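Local structure of DSBA-like thioredoxin domain-containing protein (Nitrosomonas europaea, 2IN3) at residues L10-A14 against V169-I174; G176-L180 against T192-R196. The protein probably works as a thiol-disulfide oxidoreductase of the DsbA family, FrnE-like subfamily, and is a putative protein disulfide isomerase. One frame throughout, in Å; residues are numbered along the deposited sequence.

Contact 1: L10-A14 against V169-I174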
# COMPACT_ATOMS: atom_id res chain seq x y z
N LEU A 10 9.55 -4.76 9.66
CA LEU A 10 8.65 -5.56 8.85
C LEU A 10 8.14 -4.61 7.78
O LEU A 10 7.38 -3.65 8.06
CB LEU A 10 7.49 -6.13 9.70
CG LEU A 10 6.43 -6.94 8.90
CD1 LEU A 10 7.01 -8.20 8.27
CD2 LEU A 10 5.19 -7.29 9.76
N TRP A 11 8.65 -4.82 6.57
CA TRP A 11 8.23 -4.04 5.40
C TRP A 11 6.93 -4.57 4.79
O TRP A 11 6.85 -5.73 4.36
CB TRP A 11 9.33 -4.04 4.32
CG TRP A 11 10.56 -3.30 4.70
CD1 TRP A 11 11.76 -3.84 5.08
CD2 TRP A 11 10.72 -1.88 4.74
NE1 TRP A 11 12.67 -2.83 5.34
CE2 TRP A 11 12.06 -1.62 5.13
CE3 TRP A 11 9.86 -0.79 4.48
CZ2 TRP A 11 12.56 -0.31 5.29
CZ3 TRP A 11 10.37 0.51 4.62
CH2 TRP A 11 11.70 0.73 5.02
N TYR A 12 5.94 -3.70 4.72
CA TYR A 12 4.71 -3.98 3.99
C TYR A 12 4.85 -3.41 2.58
O TYR A 12 4.91 -2.20 2.40
CB TYR A 12 3.50 -3.36 4.72
CG TYR A 12 2.17 -3.58 4.04
CD1 TYR A 12 1.81 -4.84 3.55
CD2 TYR A 12 1.29 -2.54 3.90
CE1 TYR A 12 0.54 -5.04 2.94
CE2 TYR A 12 0.01 -2.71 3.28
CZ TYR A 12 -0.33 -3.96 2.81
OH TYR A 12 -1.56 -4.13 2.22
N ILE A 13 4.96 -4.31 1.59
CA ILE A 13 5.25 -3.91 0.23
C ILE A 13 3.93 -3.99 -0.51
O ILE A 13 3.39 -5.09 -0.76
CB ILE A 13 6.33 -4.80 -0.44
CG1 ILE A 13 7.64 -4.76 0.38
CG2 ILE A 13 6.59 -4.34 -1.86
CD1 ILE A 13 8.71 -5.77 -0.04
N ALA A 14 3.42 -2.82 -0.85
CA ALA A 14 2.02 -2.68 -1.29
C ALA A 14 1.81 -1.42 -2.09
O ALA A 14 2.62 -0.49 -2.02
CB ALA A 14 1.09 -2.73 -0.11
N VAL A 169 12.23 -2.87 -4.53
CA VAL A 169 11.25 -3.95 -4.59
C VAL A 169 11.62 -4.90 -5.71
O VAL A 169 11.65 -6.12 -5.51
CB VAL A 169 9.82 -3.40 -4.80
CG1 VAL A 169 8.85 -4.52 -5.26
CG2 VAL A 169 9.33 -2.71 -3.51
N ALA A 170 11.97 -4.34 -6.87
CA ALA A 170 12.42 -5.13 -8.01
C ALA A 170 13.69 -5.89 -7.68
O ALA A 170 13.81 -7.08 -7.99
CB ALA A 170 12.65 -4.23 -9.24
N GLN A 171 14.63 -5.22 -7.03
CA GLN A 171 15.93 -5.80 -6.65
C GLN A 171 15.74 -6.98 -5.70
O GLN A 171 16.44 -8.01 -5.81
CB GLN A 171 16.85 -4.71 -6.08
CG GLN A 171 18.13 -5.18 -5.38
CD GLN A 171 18.37 -4.43 -4.07
OE1 GLN A 171 18.16 -3.20 -3.97
NE2 GLN A 171 18.82 -5.16 -3.04
N TRP A 172 14.78 -6.85 -4.79
CA TRP A 172 14.45 -7.91 -3.86
C TRP A 172 13.69 -9.08 -4.49
O TRP A 172 13.35 -10.04 -3.80
CB TRP A 172 13.64 -7.37 -2.68
CG TRP A 172 14.40 -6.50 -1.75
CD1 TRP A 172 15.73 -6.17 -1.81
CD2 TRP A 172 13.88 -5.85 -0.59
NE1 TRP A 172 16.05 -5.33 -0.77
CE2 TRP A 172 14.94 -5.14 0.00
CE3 TRP A 172 12.60 -5.80 0.01
CZ2 TRP A 172 14.76 -4.37 1.17
CZ3 TRP A 172 12.44 -5.06 1.16
CH2 TRP A 172 13.52 -4.35 1.73
N GLY A 173 13.39 -8.99 -5.78
CA GLY A 173 12.69 -10.06 -6.49
C GLY A 173 11.23 -10.29 -6.12
O GLY A 173 10.71 -11.40 -6.29
N ILE A 174 10.54 -9.26 -5.63
CA ILE A 174 9.16 -9.44 -5.17
C ILE A 174 8.21 -9.68 -6.35
O ILE A 174 8.08 -8.84 -7.23
CB ILE A 174 8.64 -8.24 -4.31
CG1 ILE A 174 9.64 -7.84 -3.21
CG2 ILE A 174 7.24 -8.53 -3.74
CD1 ILE A 174 9.89 -8.87 -2.13

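Contact 2: G176-L180 against T192-R196. With EDO (1,2-ethanediol), chain F.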
# COMPACT_ATOMS: atom_id res chain seq x y z
N GLY A 176 4.79 -10.96 -6.07
CA GLY A 176 3.38 -10.90 -5.75
C GLY A 176 3.17 -9.84 -4.70
O GLY A 176 4.07 -9.53 -3.92
N PHE A 177 1.98 -9.25 -4.69
CA PHE A 177 1.66 -8.17 -3.74
C PHE A 177 0.27 -8.45 -3.21
O PHE A 177 -0.54 -9.03 -3.94
CB PHE A 177 1.72 -6.82 -4.44
CG PHE A 177 3.05 -6.57 -5.08
CD1 PHE A 177 4.00 -5.80 -4.43
CD2 PHE A 177 3.37 -7.19 -6.31
CE1 PHE A 177 5.27 -5.59 -5.02
CE2 PHE A 177 4.63 -7.01 -6.91
CZ PHE A 177 5.59 -6.20 -6.25
N PRO A 178 0.01 -8.09 -1.93
CA PRO A 178 0.92 -7.46 -0.97
C PRO A 178 2.07 -8.42 -0.59
O PRO A 178 1.90 -9.63 -0.72
CB PRO A 178 0.03 -7.27 0.27
CG PRO A 178 -1.04 -8.32 0.14
CD PRO A 178 -1.31 -8.38 -1.34
N ALA A 179 3.21 -7.90 -0.17
CA ALA A 179 4.30 -8.77 0.27
C ALA A 179 4.77 -8.27 1.61
O ALA A 179 4.59 -7.09 1.94
CB ALA A 179 5.44 -8.78 -0.74
N LEU A 180 5.35 -9.17 2.39
CA LEU A 180 5.89 -8.80 3.69
C LEU A 180 7.30 -9.34 3.75
O LEU A 180 7.55 -10.52 3.43
CB LEU A 180 5.05 -9.42 4.81
CG LEU A 180 3.71 -8.71 5.11
CD1 LEU A 180 2.93 -9.51 6.13
CD2 LEU A 180 3.89 -7.30 5.63
N THR A 192 5.69 -13.34 3.18
CA THR A 192 4.59 -13.73 2.29
C THR A 192 4.67 -12.92 1.02
O THR A 192 5.21 -11.81 1.04
CB THR A 192 3.15 -13.50 2.95
OG1 THR A 192 2.11 -13.96 2.08
CG2 THR A 192 2.88 -12.06 3.22
N THR A 193 4.16 -13.45 -0.09
CA THR A 193 4.13 -12.64 -1.33
C THR A 193 2.76 -12.59 -1.98
O THR A 193 2.65 -12.79 -3.20
CB THR A 193 5.07 -13.16 -2.42
OG1 THR A 193 4.69 -14.50 -2.74
CG2 THR A 193 6.50 -13.12 -1.96
N GLY A 194 1.73 -12.32 -1.20
CA GLY A 194 0.35 -12.35 -1.66
C GLY A 194 -0.52 -12.31 -0.44
O GLY A 194 -0.02 -12.46 0.68
N TYR A 195 -1.81 -12.05 -0.64
CA TYR A 195 -2.79 -12.09 0.46
C TYR A 195 -2.75 -13.46 1.15
O TYR A 195 -2.77 -14.50 0.48
CB TYR A 195 -4.21 -11.85 -0.08
CG TYR A 195 -5.31 -12.11 0.96
CD1 TYR A 195 -5.75 -11.08 1.83
CD2 TYR A 195 -5.88 -13.36 1.09
CE1 TYR A 195 -6.74 -11.33 2.81
CE2 TYR A 195 -6.88 -13.61 2.03
CZ TYR A 195 -7.29 -12.60 2.89
OH TYR A 195 -8.27 -12.91 3.81
N ARG A 196 -2.71 -13.46 2.48
CA ARG A 196 -2.99 -14.70 3.24
C ARG A 196 -3.77 -14.26 4.48
O ARG A 196 -3.64 -13.10 4.91
CB ARG A 196 -1.68 -15.44 3.63
CG ARG A 196 -0.90 -16.06 2.44
CD ARG A 196 0.33 -16.91 2.85
NE ARG A 196 -0.10 -18.24 3.31
CZ ARG A 196 0.69 -19.17 3.87
NH1 ARG A 196 0.16 -20.33 4.26
NH2 ARG A 196 2.00 -18.97 4.02
C1 EDO F . -0.01 -16.80 -4.76
O1 EDO F . -0.91 -15.84 -4.18
C2 EDO F . 1.38 -16.16 -4.94
O2 EDO F . 1.92 -15.76 -3.66

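Contact 1: L10-A14 against V169-I174
Trp11 on the strand and Trp172 just past the helix end both turn CG anti to the carbonyl carbon (chi1 of Trp11 -68°), and the two indoles meet as a T-shaped pair. The six-membered ring of Trp172 presents its edge to one face of the Trp11 five-membered ring. The centroids of these two rings lie 5.5 Å apart with planes at 63°, and Trp172 CH2 comes to 3.8 Å from Trp11 CD1. A hydrogen bond from Trp11 NE1 to Glu183 should limit rotation of the indole that receives this edge.

Ile13 divides its branches between two tasks. CG2, anti to the backbone N, touches Val169 CG2 at 3.6 Å, the two side chains lying alongside and pointing opposite ways. CD1, at the end of the other branch, lies 3.9 Å from Trp172 CE3, at the indole edge, and also meets Ile174 CG1 at 3.9 Å, the ends of the two isoleucines meeting head-on. All four of these contacts join side-chain atoms, and Met44 packs against Trp11, Val169 and Trp172 alike.

The chain reversal that brings Ile174 back is a Schellman motif. Gly173 has a phi of 69°; its N bonds Ala170 O at 3.0 Å, and Ile174 N makes a weak bond to Val169 O. Trp11 and Ile13 alternate with Leu10 and Tyr12, which pack on helix 19-35; the C-terminal end of helix 156-171 and the turn after it therefore cover the other sheet face, as in the thioredoxin fold with helices on both faces of its central sheet.

Contact 2: G176-L180 against T192-R196
This contact belongs to the cis-proline loop of the thioredoxin fold: cis-Pro178 and the start of the strand at Ala179 run beside Thr192-Tyr195, at the open end of a beta hairpin. Leu180 and Thr192 form an antiparallel hydrogen-bonded pair. Leu180 N donates to Thr192 O at 3.0 Å with an N-H...O angle of 163°, whereas the return bond from Thr192 N to Leu180 O is weak at 3.4 Å. The donor Leu180 N sits 26° off the carbonyl plane of Thr192.

On the sheet face bearing Leu180 and Thr192, Thr192 CG2 packs on Leu180 CB at 3.8 Å. The same residue places OG1 anti to its N (chi1 -177°), beside its own carbonyl carbon, from where OG1 donates to Gly194 O at 3.0 Å and ties the chain leaving the strand. An alanine here loses both branches, and would probably leave Gly194 O without this donor and open a gap beside Leu180 CB.

Past the pair, the segments stay close without regular bonding. Pro178 O approaches Gly194 N, but the angle is too poor for a hydrogen bond. Gly176 CA makes a CA-H...O contact with Thr193 O at 3.3 Å; a CB on Gly176 would clash with that oxygen. The Pro178 ring lies against the other segment, CD 3.8 Å from Tyr195 N, and also touches Cys21 of a CxxC sequence at a helix start, consistent with the usual place of cis-proline beside a redox site.

Outside, a 1,2-ethanediol, probably from the crystallisation liquor, grips Thr193 twice: its O2 donates to Thr193 O at 3.1 Å and shares a hydrogen bond with Thr193 OG1 at 3.2 Å.

In the fold
From the N terminus, strand 9-14 comes first, and contact 1 closes only after 154 intervening residues, mostly helical, which include the CxxC sequence at the start of helix 19-35. The chain then leaves helix 156-171 and enters 176-180, where contact 2 opens; it closes after just 11 residues, across the hairpin of strands 179-184 and 187-192. The two loops therefore stand in series, neither nested nor crossing. They meet within the sheet: strands 9-14 and 179-184 are antiparallel neighbours, with a probable hydrogen bond of 2.8 Å between Ile13 N and Ala179 O. Contact 1 brings a helix onto this sheet; contact 2 joins the end of edge strand 187-192, and the loop toward helix 198-211, to the cis-proline loop and strand 179-184.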